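Local coordinates for putative angiotensinogen (Lampetra fluviatilis, PDB 5INW), which binds heparin and, as a member of the serpin family, inhibits thrombin, an inhibition that heparin promotes through a template mechanism, at residues A[105-110]-A[397-402]; A[123-128]-A[376-381]; A[246-251]-A[406-411]; A[252-257]-A[299-304]. The protein carries 1 engineered substitution. All blocks are in the same frame, centred on the assembly; numbering follows the deposited sequence.

How the interactions relate
Interactions 1, 3 and 4 form a cluster, whereas interaction 2 lies apart. Along the chain the order is 105-110, 123-128, 246-251, 252-257, 299-304, 376-381, 397-402 and 406-411. Strand 405-417, the inserted reactive loop of the cleaved serpin, pairs with 238-251 in interaction 3 and with 389-401, the strand used by interaction 1; the centres of these two contacts are about 8 Å apart. Interaction 4 follows at the end of 238-251, centred about 14 Å from interaction 3. Shutter, central sheet and breach thus surround the inserted loop. Interaction 2, about 45 Å centre to centre from interaction 4 and across the chain's centre from it, separately packs a loop onto the start of helix 126-136.

Interaction 1: residues A[105-110]-A[397-402]; sequences NIFFSP and SVLHVN
Two torsions bring Phe107 together with Ser397 and Leu399. CG of Phe107 is trans to its own N (chi1 -157°), which lays the ring against Ser397 and Leu399, and Ser397 places OG between its N and carbonyl carbon (chi1 59°). From there the serine hydroxyl donates to Phe107 O, at an OG-O distance of 2.5 Å whose shortness is doubtful at this resolution. A small hydroxyl suits the place, since it reaches the backbone carbonyl of Phe107, in the middle of the short strand, while Ser397 CB lies against Phe107 CD2 (3.7 Å). Leu399 sits with CB over one face of the phenyl ring in a CH-pi contact, 3.8 Å from the ring centroid, and its CD2 reaches Phe107 CE1 at 3.8 Å.

The two strands are not partners in one sheet: their segments run at 110° to each other, 6.5 Å apart at the closest. This is the serpin shutter, where the short strand leading into helix 110-122 lies behind the central sheet, and Ser109 N is held there by His395. The strand 106-108 also pairs antiparallel with a strand of the separate C-terminal peptide chain, whose Phe26 ring meets that of Phe107 with the planes nearly parallel. An alanine in place of Phe107 would probably leave Leu399 CB without the ring it rests on and open a gap between the strand and the sheet, although the backbone carbonyl gripped by Ser397 would remain. Phe107 N, for its part, is bonded to the hydroxyl of Tyr358.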
loop_
_atom_site.group_PDB
_atom_site.type_symbol
_atom_site.label_atom_id
_atom_site.label_comp_id
_atom_site.label_asym_id
_atom_site.label_seq_id
_atom_site.Cartn_x
_atom_site.Cartn_y
_atom_site.Cartn_z
ATOM N N ASN A 105 -1.390 10.111 10.875
ATOM C CA ASN A 105 -0.936 9.708 9.518
ATOM C C ASN A 105 -1.542 8.357 9.071
ATOM O O ASN A 105 -1.713 7.437 9.864
ATOM C CB ASN A 105 0.580 9.633 9.483
ATOM C CG ASN A 105 1.229 10.977 9.821
ATOM O OD1 ASN A 105 0.682 12.009 9.484
ATOM N ND2 ASN A 105 2.390 10.960 10.473
ATOM N N ILE A 106 -1.986 8.323 7.822
ATOM C CA ILE A 106 -2.547 7.154 7.204
ATOM C C ILE A 106 -1.650 6.800 6.013
ATOM O O ILE A 106 -1.341 7.674 5.160
ATOM C CB ILE A 106 -3.997 7.407 6.731
ATOM C CG1 ILE A 106 -4.910 7.603 7.909
ATOM C CG2 ILE A 106 -4.547 6.212 5.921
ATOM C CD1 ILE A 106 -6.289 8.074 7.494
ATOM N N PHE A 107 -1.236 5.537 5.936
ATOM C CA PHE A 107 -0.343 5.080 4.856
ATOM C C PHE A 107 -0.311 3.577 4.692
ATOM O O PHE A 107 -0.019 2.848 5.617
ATOM C CB PHE A 107 1.071 5.580 5.062
ATOM C CG PHE A 107 1.840 5.619 3.797
ATOM C CD1 PHE A 107 1.433 6.434 2.767
ATOM C CD2 PHE A 107 2.976 4.831 3.611
ATOM C CE1 PHE A 107 2.140 6.480 1.580
ATOM C CE2 PHE A 107 3.659 4.841 2.414
ATOM C CZ PHE A 107 3.247 5.674 1.398
ATOM N N PHE A 108 -0.625 3.123 3.502
ATOM C CA PHE A 108 -0.699 1.707 3.216
ATOM C C PHE A 108 -0.625 1.429 1.715
ATOM O O PHE A 108 -0.910 2.311 0.931
ATOM C CB PHE A 108 -1.964 1.105 3.861
ATOM C CG PHE A 108 -3.283 1.657 3.357
ATOM C CD1 PHE A 108 -3.984 1.011 2.300
ATOM C CD2 PHE A 108 -3.878 2.756 3.954
ATOM C CE1 PHE A 108 -5.211 1.481 1.834
ATOM C CE2 PHE A 108 -5.109 3.232 3.487
ATOM C CZ PHE A 108 -5.779 2.579 2.440
ATOM N N SER A 109 -0.222 0.226 1.315
ATOM C CA SER A 109 -0.199 -0.183 -0.096
ATOM C C SER A 109 -1.323 -1.161 -0.414
ATOM O O SER A 109 -1.341 -2.268 0.106
ATOM C CB SER A 109 1.125 -0.876 -0.433
ATOM O OG SER A 109 1.017 -1.523 -1.713
ATOM N N PRO A 110 -2.253 -0.775 -1.281
ATOM C CA PRO A 110 -3.292 -1.739 -1.701
ATOM C C PRO A 110 -2.760 -2.954 -2.397
ATOM O O PRO A 110 -3.289 -4.026 -2.152
ATOM C CB PRO A 110 -4.190 -0.935 -2.651
ATOM C CG PRO A 110 -3.984 0.489 -2.285
ATOM C CD PRO A 110 -2.553 0.580 -1.776
ATOM N N SER A 397 3.915 0.170 6.883
ATOM C CA SER A 397 4.417 0.954 5.728
ATOM C C SER A 397 5.210 2.182 6.110
ATOM O O SER A 397 5.010 2.704 7.173
ATOM C CB SER A 397 3.245 1.361 4.846
ATOM O OG SER A 397 2.366 2.130 5.637
ATOM N N VAL A 398 6.111 2.630 5.247
ATOM C CA VAL A 398 6.928 3.806 5.504
ATOM C C VAL A 398 6.998 4.744 4.288
ATOM O O VAL A 398 7.083 4.275 3.168
ATOM C CB VAL A 398 8.365 3.429 5.856
ATOM C CG1 VAL A 398 9.144 4.673 6.334
ATOM C CG2 VAL A 398 8.400 2.358 6.916
ATOM N N LEU A 399 6.951 6.061 4.528
ATOM C CA LEU A 399 7.001 7.066 3.473
ATOM C C LEU A 399 8.098 8.049 3.813
ATOM O O LEU A 399 8.099 8.586 4.884
ATOM C CB LEU A 399 5.648 7.789 3.306
ATOM C CG LEU A 399 5.649 8.901 2.243
ATOM C CD1 LEU A 399 6.056 8.366 0.865
ATOM C CD2 LEU A 399 4.296 9.603 2.173
ATOM N N HIS A 400 9.033 8.241 2.898
ATOM C CA HIS A 400 10.142 9.131 3.084
ATOM C C HIS A 400 10.143 10.039 1.869
ATOM O O HIS A 400 10.294 9.590 0.771
ATOM C CB HIS A 400 11.451 8.322 3.231
ATOM C CG HIS A 400 12.664 9.134 3.615
ATOM N ND1 HIS A 400 13.958 8.716 3.348
ATOM C CD2 HIS A 400 12.784 10.342 4.224
ATOM C CE1 HIS A 400 14.820 9.624 3.785
ATOM N NE2 HIS A 400 14.133 10.616 4.330
ATOM N N VAL A 401 9.883 11.307 2.077
ATOM C CA VAL A 401 10.004 12.306 1.042
ATOM C C VAL A 401 11.235 13.201 1.339
ATOM O O VAL A 401 11.444 13.642 2.487
ATOM C CB VAL A 401 8.705 13.152 0.951
ATOM C CG1 VAL A 401 8.854 14.267 -0.073
ATOM C CG2 VAL A 401 7.517 12.245 0.609
ATOM N N ASN A 402 12.036 13.458 0.308
ATOM C CA ASN A 402 13.149 14.348 0.425
ATOM C C ASN A 402 13.415 15.054 -0.898
ATOM O O ASN A 402 12.636 14.914 -1.818
ATOM C CB ASN A 402 14.355 13.613 1.027
ATOM C CG ASN A 402 14.997 12.618 0.095
ATOM O OD1 ASN A 402 14.640 12.457 -1.092
ATOM N ND2 ASN A 402 16.003 11.944 0.634
#

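Interaction 2: residues A[123-128]-A[376-381]; sequences GANGST and GADLSR
Asn125 N donates to Asp378 O over 2.8 Å in a nearly straight bond (170°), the donor lying above the carbonyl plane. Together with Thr128 OG1, which accepts from Asp378 N at 3.0 Å, it holds both backbone ends of Asp378 against the turn before helix 126-136 and its first residues; the threonine hydroxyl is also bonded to Ser371. A third backbone bond, from Arg381 N to the buried Gly123 O, is longer at 3.2 Å and bent. The buried part is filled by apolar groups: Ala124 CB meets Leu379 CD2 at 4.0 Å, and the methyl of Thr128 lies near the same leucine branch. Asp378 in turn shapes its own loop. With CG trans to N (chi1 -178°), OD1 accepts from Ser380 N, making an Asx turn, and takes Ser380 OG as a second donor, which fixes the carboxylate. Gly126 suits its place because its phi is positive.

Toward the solvent side the contact is looser. The exposed, extended side chain of Arg381 passes along Ala124 O to bring NE within 3.1 Å of Asn125 OD1. That bond is bent too, and the amide and guanidinium planes stand 57° apart.

The contact thus clips the loop between helix 361-369 and strand 389-401 onto the junction of helices 110-122 and 126-136, with Leu379 continuing onto Leu388 and Arg381 lying on Arg129.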
loop_
_atom_site.group_PDB
_atom_site.type_symbol
_atom_site.label_atom_id
_atom_site.label_comp_id
_atom_site.label_asym_id
_atom_site.label_seq_id
_atom_site.Cartn_x
_atom_site.Cartn_y
_atom_site.Cartn_z
ATOM N N GLY A 123 -6.029 -20.565 -1.536
ATOM C CA GLY A 123 -6.334 -21.695 -0.657
ATOM C C GLY A 123 -7.739 -21.736 -0.042
ATOM O O GLY A 123 -8.027 -22.603 0.791
ATOM N N ALA A 124 -8.612 -20.810 -0.417
ATOM C CA ALA A 124 -9.881 -20.712 0.261
ATOM C C ALA A 124 -10.811 -21.575 -0.474
ATOM O O ALA A 124 -10.654 -21.812 -1.682
ATOM C CB ALA A 124 -10.401 -19.291 0.263
ATOM N N ASN A 125 -11.785 -22.075 0.271
ATOM C CA ASN A 125 -12.991 -22.600 -0.349
ATOM C C ASN A 125 -14.293 -22.160 0.337
ATOM O O ASN A 125 -14.279 -21.590 1.418
ATOM C CB ASN A 125 -12.922 -24.105 -0.473
ATOM C CG ASN A 125 -13.463 -24.561 -1.800
ATOM O OD1 ASN A 125 -13.044 -24.087 -2.873
ATOM N ND2 ASN A 125 -14.439 -25.424 -1.753
ATOM N N GLY A 126 -15.409 -22.352 -0.359
ATOM C CA GLY A 126 -16.735 -22.088 0.197
ATOM C C GLY A 126 -17.040 -20.622 0.476
ATOM O O GLY A 126 -16.698 -19.736 -0.332
ATOM N N SER A 127 -17.717 -20.380 1.597
ATOM C CA SER A 127 -18.052 -19.017 2.022
ATOM C C SER A 127 -16.785 -18.111 2.053
ATOM O O SER A 127 -16.836 -16.965 1.585
ATOM C CB SER A 127 -18.752 -19.008 3.414
ATOM O OG SER A 127 -17.802 -19.241 4.471
ATOM N N THR A 128 -15.667 -18.655 2.566
ATOM C CA THR A 128 -14.412 -17.929 2.681
ATOM C C THR A 128 -13.847 -17.417 1.344
ATOM O O THR A 128 -13.504 -16.248 1.234
ATOM C CB THR A 128 -13.393 -18.812 3.379
ATOM O OG1 THR A 128 -13.962 -19.245 4.622
ATOM C CG2 THR A 128 -12.083 -18.046 3.636
ATOM N N GLY A 376 -14.755 -21.471 12.046
ATOM C CA GLY A 376 -15.391 -22.008 10.848
ATOM C C GLY A 376 -14.992 -21.405 9.512
ATOM O O GLY A 376 -15.799 -21.375 8.585
ATOM N N ALA A 377 -13.755 -20.942 9.383
ATOM C CA ALA A 377 -13.178 -20.634 8.055
ATOM C C ALA A 377 -12.802 -21.892 7.246
ATOM O O ALA A 377 -12.314 -22.876 7.802
ATOM C CB ALA A 377 -11.947 -19.775 8.207
ATOM N N ASP A 378 -12.995 -21.806 5.928
ATOM C CA ASP A 378 -12.607 -22.838 5.005
ATOM C C ASP A 378 -11.355 -22.482 4.144
ATOM O O ASP A 378 -11.453 -21.820 3.090
ATOM C CB ASP A 378 -13.817 -23.151 4.126
ATOM C CG ASP A 378 -13.568 -24.286 3.112
ATOM O OD1 ASP A 378 -12.402 -24.597 2.727
ATOM O OD2 ASP A 378 -14.577 -24.878 2.684
ATOM N N LEU A 379 -10.204 -23.015 4.573
ATOM C CA LEU A 379 -8.971 -22.972 3.783
ATOM C C LEU A 379 -8.544 -24.363 3.366
ATOM O O LEU A 379 -7.385 -24.766 3.512
ATOM C CB LEU A 379 -7.883 -22.297 4.581
ATOM C CG LEU A 379 -8.204 -20.834 4.886
ATOM C CD1 LEU A 379 -7.080 -20.250 5.725
ATOM C CD2 LEU A 379 -8.412 -20.006 3.604
ATOM N N SER A 380 -9.493 -25.079 2.785
ATOM C CA SER A 380 -9.319 -26.484 2.524
ATOM C C SER A 380 -8.595 -26.776 1.219
ATOM O O SER A 380 -8.285 -27.960 0.978
ATOM C CB SER A 380 -10.681 -27.190 2.528
ATOM O OG SER A 380 -11.414 -26.948 1.341
ATOM N N ARG A 381 -8.390 -25.759 0.361
ATOM C CA ARG A 381 -7.559 -25.904 -0.840
ATOM C C ARG A 381 -6.087 -25.898 -0.487
ATOM O O ARG A 381 -5.276 -26.303 -1.312
ATOM C CB ARG A 381 -7.824 -24.813 -1.898
ATOM C CG ARG A 381 -9.075 -24.975 -2.785
ATOM C CD ARG A 381 -9.132 -23.862 -3.854
ATOM N NE ARG A 381 -10.439 -23.741 -4.508
ATOM C CZ ARG A 381 -10.746 -24.077 -5.771
ATOM N NH1 ARG A 381 -9.839 -24.543 -6.642
ATOM N NH2 ARG A 381 -12.008 -23.925 -6.195
#

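Interaction 3: residues A[246-251]-A[406-411]; sequences IYFKGS and TEAKAE
Strands 246-251 and 406-411 run antiparallel, their axes 4.8 Å apart, and pair through Ile246 with Ala410, Phe248 with Ala408 and Gly250 with Thr406 as hydrogen-bonded pairs. Strand 405-417 is the cleaved reactive loop inserted into the central sheet between 238-251 and 389-401, the hallmark of a cleaved serpin. Each of the three pairs gives two backbone bonds; Phe248 N to Ala408 O is 2.8 Å, nearly along the C=O axis. Tyr247 with Lys409 and Lys249 with Glu407 are the non-hydrogen-bonded pairs.

Ile246, Phe248, Ala408, Ala410 and Thr406 share the buried face, where the small Ala408 and Ala410 sit beside the bulkier Phe248 and Ile246: Ile246 CG2 touches Ala410 CB at 3.5 Å, and Ala408 CB meets the edge of the Phe248 ring. Thr406 CG2 reaches that ring's edge as well. Glycine suits position Gly250, since a side chain there would probably be crowded by the Phe248 ring. Phe26 of the C-terminal peptide chain packs onto Phe248, Ala408 and Ala410.

On the other face, CG trans to N (chi1 174°) lays the Tyr247 ring side by side with Lys409, whose CG is at the ring edge. Tyr247 OH donates to Glu407 OE1 at 2.9 Å, from above the carboxylate plane, with ring and carboxylate planes 69° apart. A phenylalanine here would probably keep the contact with Lys409 CG but cost Glu407 OE1 its hydroxyl donor, leaving the carboxylate held, among the residues described, only by Lys409. The other oxygen, Glu407 OE2, is joined by Lys409 NZ in a weak salt bridge of 3.4 Å.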
loop_
_atom_site.group_PDB
_atom_site.type_symbol
_atom_site.label_atom_id
_atom_site.label_comp_id
_atom_site.label_asym_id
_atom_site.label_seq_id
_atom_site.Cartn_x
_atom_site.Cartn_y
_atom_site.Cartn_z
ATOM N N ILE A 246 6.729 -4.763 -0.679
ATOM C CA ILE A 246 6.771 -3.918 -1.844
ATOM C C ILE A 246 7.588 -2.696 -1.498
ATOM O O ILE A 246 7.422 -2.095 -0.429
ATOM C CB ILE A 246 5.353 -3.640 -2.254
ATOM C CG1 ILE A 246 5.251 -2.686 -3.393
ATOM C CG2 ILE A 246 4.553 -3.089 -1.090
ATOM C CD1 ILE A 246 3.834 -2.782 -3.930
ATOM N N TYR A 247 8.500 -2.371 -2.401
ATOM C CA TYR A 247 9.460 -1.311 -2.241
ATOM C C TYR A 247 9.423 -0.437 -3.468
ATOM O O TYR A 247 9.565 -0.966 -4.572
ATOM C CB TYR A 247 10.861 -1.885 -2.125
ATOM C CG TYR A 247 11.942 -0.825 -2.102
ATOM C CD1 TYR A 247 12.268 -0.212 -0.935
ATOM C CD2 TYR A 247 12.610 -0.418 -3.277
ATOM C CE1 TYR A 247 13.243 0.757 -0.895
ATOM C CE2 TYR A 247 13.579 0.573 -3.265
ATOM C CZ TYR A 247 13.896 1.162 -2.052
ATOM O OH TYR A 247 14.865 2.152 -1.897
ATOM N N PHE A 248 9.286 0.878 -3.257
ATOM C CA PHE A 248 9.320 1.882 -4.314
ATOM C C PHE A 248 10.375 2.942 -4.028
ATOM O O PHE A 248 10.445 3.454 -2.897
ATOM C CB PHE A 248 7.944 2.552 -4.381
ATOM C CG PHE A 248 7.922 3.880 -5.097
ATOM C CD1 PHE A 248 7.972 3.934 -6.483
ATOM C CD2 PHE A 248 7.804 5.059 -4.390
ATOM C CE1 PHE A 248 7.952 5.137 -7.145
ATOM C CE2 PHE A 248 7.777 6.280 -5.048
ATOM C CZ PHE A 248 7.830 6.316 -6.427
ATOM N N LYS A 249 11.202 3.279 -5.021
ATOM C CA LYS A 249 12.080 4.448 -4.886
ATOM C C LYS A 249 12.146 5.210 -6.177
ATOM O O LYS A 249 12.741 4.748 -7.143
ATOM C CB LYS A 249 13.483 4.097 -4.431
ATOM C CG LYS A 249 14.343 5.319 -4.111
ATOM C CD LYS A 249 15.707 4.874 -3.621
ATOM C CE LYS A 249 16.654 6.040 -3.529
ATOM N NZ LYS A 249 18.043 5.540 -3.376
ATOM N N GLY A 250 11.530 6.391 -6.159
ATOM C CA GLY A 250 11.414 7.236 -7.320
ATOM C C GLY A 250 12.086 8.571 -7.132
ATOM O O GLY A 250 11.894 9.247 -6.152
ATOM N N SER A 251 12.897 8.934 -8.102
ATOM C CA SER A 251 13.481 10.297 -8.177
ATOM C C SER A 251 12.461 11.238 -8.748
ATOM O O SER A 251 11.777 10.876 -9.742
ATOM C CB SER A 251 14.700 10.311 -9.071
ATOM O OG SER A 251 15.783 9.922 -8.327
ATOM N N THR A 406 11.170 10.084 -3.396
ATOM C CA THR A 406 10.361 9.434 -2.435
ATOM C C THR A 406 10.819 7.983 -2.322
ATOM O O THR A 406 11.090 7.357 -3.346
ATOM C CB THR A 406 8.880 9.464 -2.874
ATOM O OG1 THR A 406 8.418 10.815 -2.959
ATOM C CG2 THR A 406 8.009 8.681 -1.921
ATOM N N GLU A 407 10.918 7.480 -1.086
ATOM C CA GLU A 407 11.201 6.093 -0.816
ATOM C C GLU A 407 10.032 5.604 -0.021
ATOM O O GLU A 407 9.562 6.315 0.883
ATOM C CB GLU A 407 12.466 5.964 -0.000
ATOM C CG GLU A 407 13.269 4.710 -0.353
ATOM C CD GLU A 407 14.170 4.194 0.762
ATOM O OE1 GLU A 407 15.285 3.768 0.432
ATOM O OE2 GLU A 407 13.763 4.191 1.967
ATOM N N ALA A 408 9.491 4.438 -0.387
ATOM C CA ALA A 408 8.292 3.889 0.290
ATOM C C ALA A 408 8.374 2.393 0.352
ATOM O O ALA A 408 8.610 1.784 -0.683
ATOM C CB ALA A 408 6.995 4.309 -0.404
ATOM N N LYS A 409 8.127 1.828 1.540
ATOM C CA LYS A 409 8.118 0.392 1.784
ATOM C C LYS A 409 6.733 0.044 2.293
ATOM O O LYS A 409 6.156 0.834 3.003
ATOM C CB LYS A 409 9.081 0.051 2.908
ATOM C CG LYS A 409 10.543 0.100 2.561
ATOM C CD LYS A 409 11.440 0.218 3.813
ATOM C CE LYS A 409 12.726 1.016 3.496
ATOM N NZ LYS A 409 13.193 1.996 4.540
ATOM N N ALA A 410 6.244 -1.148 1.976
ATOM C CA ALA A 410 5.134 -1.767 2.699
ATOM C C ALA A 410 5.395 -3.242 2.894
ATOM O O ALA A 410 6.127 -3.838 2.140
ATOM C CB ALA A 410 3.817 -1.583 1.947
ATOM N N GLU A 411 4.725 -3.821 3.879
ATOM C CA GLU A 411 4.899 -5.217 4.298
ATOM C C GLU A 411 3.554 -5.697 4.812
ATOM O O GLU A 411 3.024 -5.095 5.746
ATOM C CB GLU A 411 5.781 -5.224 5.509
ATOM C CG GLU A 411 7.118 -4.514 5.381
ATOM C CD GLU A 411 7.929 -4.573 6.663
ATOM O OE1 GLU A 411 7.352 -4.688 7.779
ATOM O OE2 GLU A 411 9.165 -4.482 6.547
#

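Interaction 4: residues A[252-257]-A[299-304]; sequences WGNKFE and KLPYEG
Gly253 N donates to Pro301 O across 3.0 Å, almost straight at the hydrogen (177°) though from above the carbonyl plane. It joins the chain just past strand 238-251 to the end of strand 295-301, and the backbones of Trp252 and Tyr302 bridge beside it. Gly253 supplies only its backbone N-H here, and Pro301 turns its ring to Asn254, whose ND2 lies 3.6 Å from Pro301 CG.

Trp252 carries most of the contact. Its chi1 of -61° sets CG beside the backbone N and opposite the carbonyl carbon, and the indole swings back to the partner strand. CZ3 touches Leu300 CB at 3.5 Å. Tyr302 CE1 lies over one indole face, the tyrosine and six-membered rings nearly parallel (10° between planes) but slid apart, centroids 4.6 Å from each other. Phe256 CE1 covers the opposite face, and Pro301 O comes up at the edge. This is the region serpins call the breach, at one end of the central sheet, where a tryptophan at the end of this strand is a well-known feature.

The polar ends point onward to the inserted strand and the turn before it: Trp252 NE1 donates to Asn402 O and Tyr302 OH is bonded to Thr406 OG1. Aromatic faces thus supply the packing while the polar atoms of Trp252 and Tyr302 are both satisfied, which probably holds the indole's rotation and ties the turn to the sheet.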
loop_
_atom_site.group_PDB
_atom_site.type_symbol
_atom_site.label_atom_id
_atom_site.label_comp_id
_atom_site.label_asym_id
_atom_site.label_seq_id
_atom_site.Cartn_x
_atom_site.Cartn_y
_atom_site.Cartn_z
ATOM N N TRP A 252 12.360 12.438 -8.172
ATOM C CA TRP A 252 11.465 13.457 -8.759
ATOM C C TRP A 252 11.934 13.750 -10.192
ATOM O O TRP A 252 13.142 13.675 -10.524
ATOM C CB TRP A 252 11.494 14.763 -7.993
ATOM C CG TRP A 252 11.071 14.691 -6.624
ATOM C CD1 TRP A 252 11.816 14.977 -5.532
ATOM C CD2 TRP A 252 9.770 14.316 -6.144
ATOM N NE1 TRP A 252 11.074 14.789 -4.384
ATOM C CE2 TRP A 252 9.803 14.407 -4.733
ATOM C CE3 TRP A 252 8.592 13.925 -6.759
ATOM C CZ2 TRP A 252 8.705 14.114 -3.943
ATOM C CZ3 TRP A 252 7.521 13.653 -5.981
ATOM C CH2 TRP A 252 7.579 13.716 -4.577
ATOM N N GLY A 253 10.980 14.044 -11.053
ATOM C CA GLY A 253 11.328 14.551 -12.354
ATOM C C GLY A 253 11.942 15.921 -12.229
ATOM O O GLY A 253 12.775 16.280 -13.045
ATOM N N ASN A 254 11.493 16.688 -11.236
ATOM C CA ASN A 254 12.041 17.983 -10.920
ATOM C C ASN A 254 12.535 17.888 -9.513
ATOM O O ASN A 254 11.778 17.987 -8.557
ATOM C CB ASN A 254 10.950 19.011 -10.994
ATOM C CG ASN A 254 10.079 18.810 -12.184
ATOM O OD1 ASN A 254 10.442 19.237 -13.276
ATOM N ND2 ASN A 254 8.919 18.158 -11.999
ATOM N N LYS A 255 13.825 17.656 -9.371
ATOM C CA LYS A 255 14.423 17.542 -8.046
ATOM C C LYS A 255 14.501 18.900 -7.345
ATOM O O LYS A 255 14.727 19.901 -7.984
ATOM C CB LYS A 255 15.806 16.913 -8.157
ATOM C CG LYS A 255 15.794 15.461 -8.632
ATOM C CD LYS A 255 17.087 14.784 -8.238
ATOM C CE LYS A 255 17.337 13.554 -9.066
ATOM N NZ LYS A 255 18.660 13.003 -8.691
ATOM N N PHE A 256 14.292 18.905 -6.032
ATOM C CA PHE A 256 14.311 20.126 -5.230
ATOM C C PHE A 256 15.738 20.462 -4.931
ATOM O O PHE A 256 16.567 19.576 -4.825
ATOM C CB PHE A 256 13.652 19.930 -3.871
ATOM C CG PHE A 256 12.180 19.682 -3.929
ATOM C CD1 PHE A 256 11.675 18.362 -4.063
ATOM C CD2 PHE A 256 11.275 20.725 -3.797
ATOM C CE1 PHE A 256 10.301 18.117 -4.096
ATOM C CE2 PHE A 256 9.899 20.482 -3.827
ATOM C CZ PHE A 256 9.414 19.184 -3.984
ATOM N N GLU A 257 15.999 21.744 -4.731
ATOM C CA GLU A 257 17.315 22.197 -4.310
ATOM C C GLU A 257 17.359 22.167 -2.758
ATOM O O GLU A 257 16.472 22.731 -2.094
ATOM C CB GLU A 257 17.627 23.587 -4.932
ATOM C CG GLU A 257 19.034 24.131 -4.703
ATOM C CD GLU A 257 20.186 23.253 -5.222
ATOM O OE1 GLU A 257 19.967 22.411 -6.154
ATOM O OE2 GLU A 257 21.336 23.423 -4.698
ATOM N N LYS A 299 0.121 17.351 -9.065
ATOM C CA LYS A 299 0.754 16.142 -9.563
ATOM C C LYS A 299 2.247 16.348 -9.532
ATOM O O LYS A 299 2.759 17.199 -10.237
ATOM C CB LYS A 299 0.287 15.879 -10.990
ATOM C CG LYS A 299 0.868 14.677 -11.712
ATOM C CD LYS A 299 0.048 14.404 -12.979
ATOM C CE LYS A 299 0.637 13.312 -13.892
ATOM N NZ LYS A 299 1.868 13.714 -14.663
ATOM N N LEU A 300 2.946 15.536 -8.752
ATOM C CA LEU A 300 4.401 15.578 -8.678
ATOM C C LEU A 300 4.981 14.381 -9.392
ATOM O O LEU A 300 5.089 13.314 -8.818
ATOM C CB LEU A 300 4.901 15.630 -7.223
ATOM C CG LEU A 300 4.099 16.648 -6.435
ATOM C CD1 LEU A 300 4.423 16.588 -4.942
ATOM C CD2 LEU A 300 4.277 18.034 -7.004
ATOM N N PRO A 301 5.398 14.565 -10.632
ATOM C CA PRO A 301 5.943 13.439 -11.334
ATOM C C PRO A 301 7.235 12.856 -10.727
ATOM O O PRO A 301 8.083 13.604 -10.211
ATOM C CB PRO A 301 6.191 14.015 -12.747
ATOM C CG PRO A 301 6.570 15.429 -12.503
ATOM C CD PRO A 301 5.692 15.830 -11.343
ATOM N N TYR A 302 7.359 11.538 -10.817
ATOM C CA TYR A 302 8.629 10.863 -10.717
ATOM C C TYR A 302 9.138 10.481 -12.102
ATOM O O TYR A 302 8.404 10.478 -13.069
ATOM C CB TYR A 302 8.476 9.583 -9.911
ATOM C CG TYR A 302 7.998 9.769 -8.511
ATOM C CD1 TYR A 302 8.851 10.211 -7.505
ATOM C CD2 TYR A 302 6.705 9.477 -8.170
ATOM C CE1 TYR A 302 8.377 10.403 -6.194
ATOM C CE2 TYR A 302 6.227 9.672 -6.881
ATOM C CZ TYR A 302 7.055 10.128 -5.900
ATOM O OH TYR A 302 6.570 10.263 -4.637
ATOM N N GLU A 303 10.425 10.171 -12.193
ATOM C CA GLU A 303 10.951 9.308 -13.257
ATOM C C GLU A 303 10.231 7.932 -13.170
ATOM O O GLU A 303 9.537 7.641 -12.182
ATOM C CB GLU A 303 12.498 9.157 -13.126
ATOM C CG GLU A 303 13.355 10.433 -13.305
ATOM C CD GLU A 303 13.327 11.001 -14.698
ATOM O OE1 GLU A 303 13.004 10.255 -15.662
ATOM O OE2 GLU A 303 13.609 12.215 -14.812
ATOM N N GLY A 304 10.354 7.084 -14.189
ATOM C CA GLY A 304 9.402 5.950 -14.369
ATOM C C GLY A 304 8.139 6.527 -14.976
ATOM O O GLY A 304 8.163 7.639 -15.575
#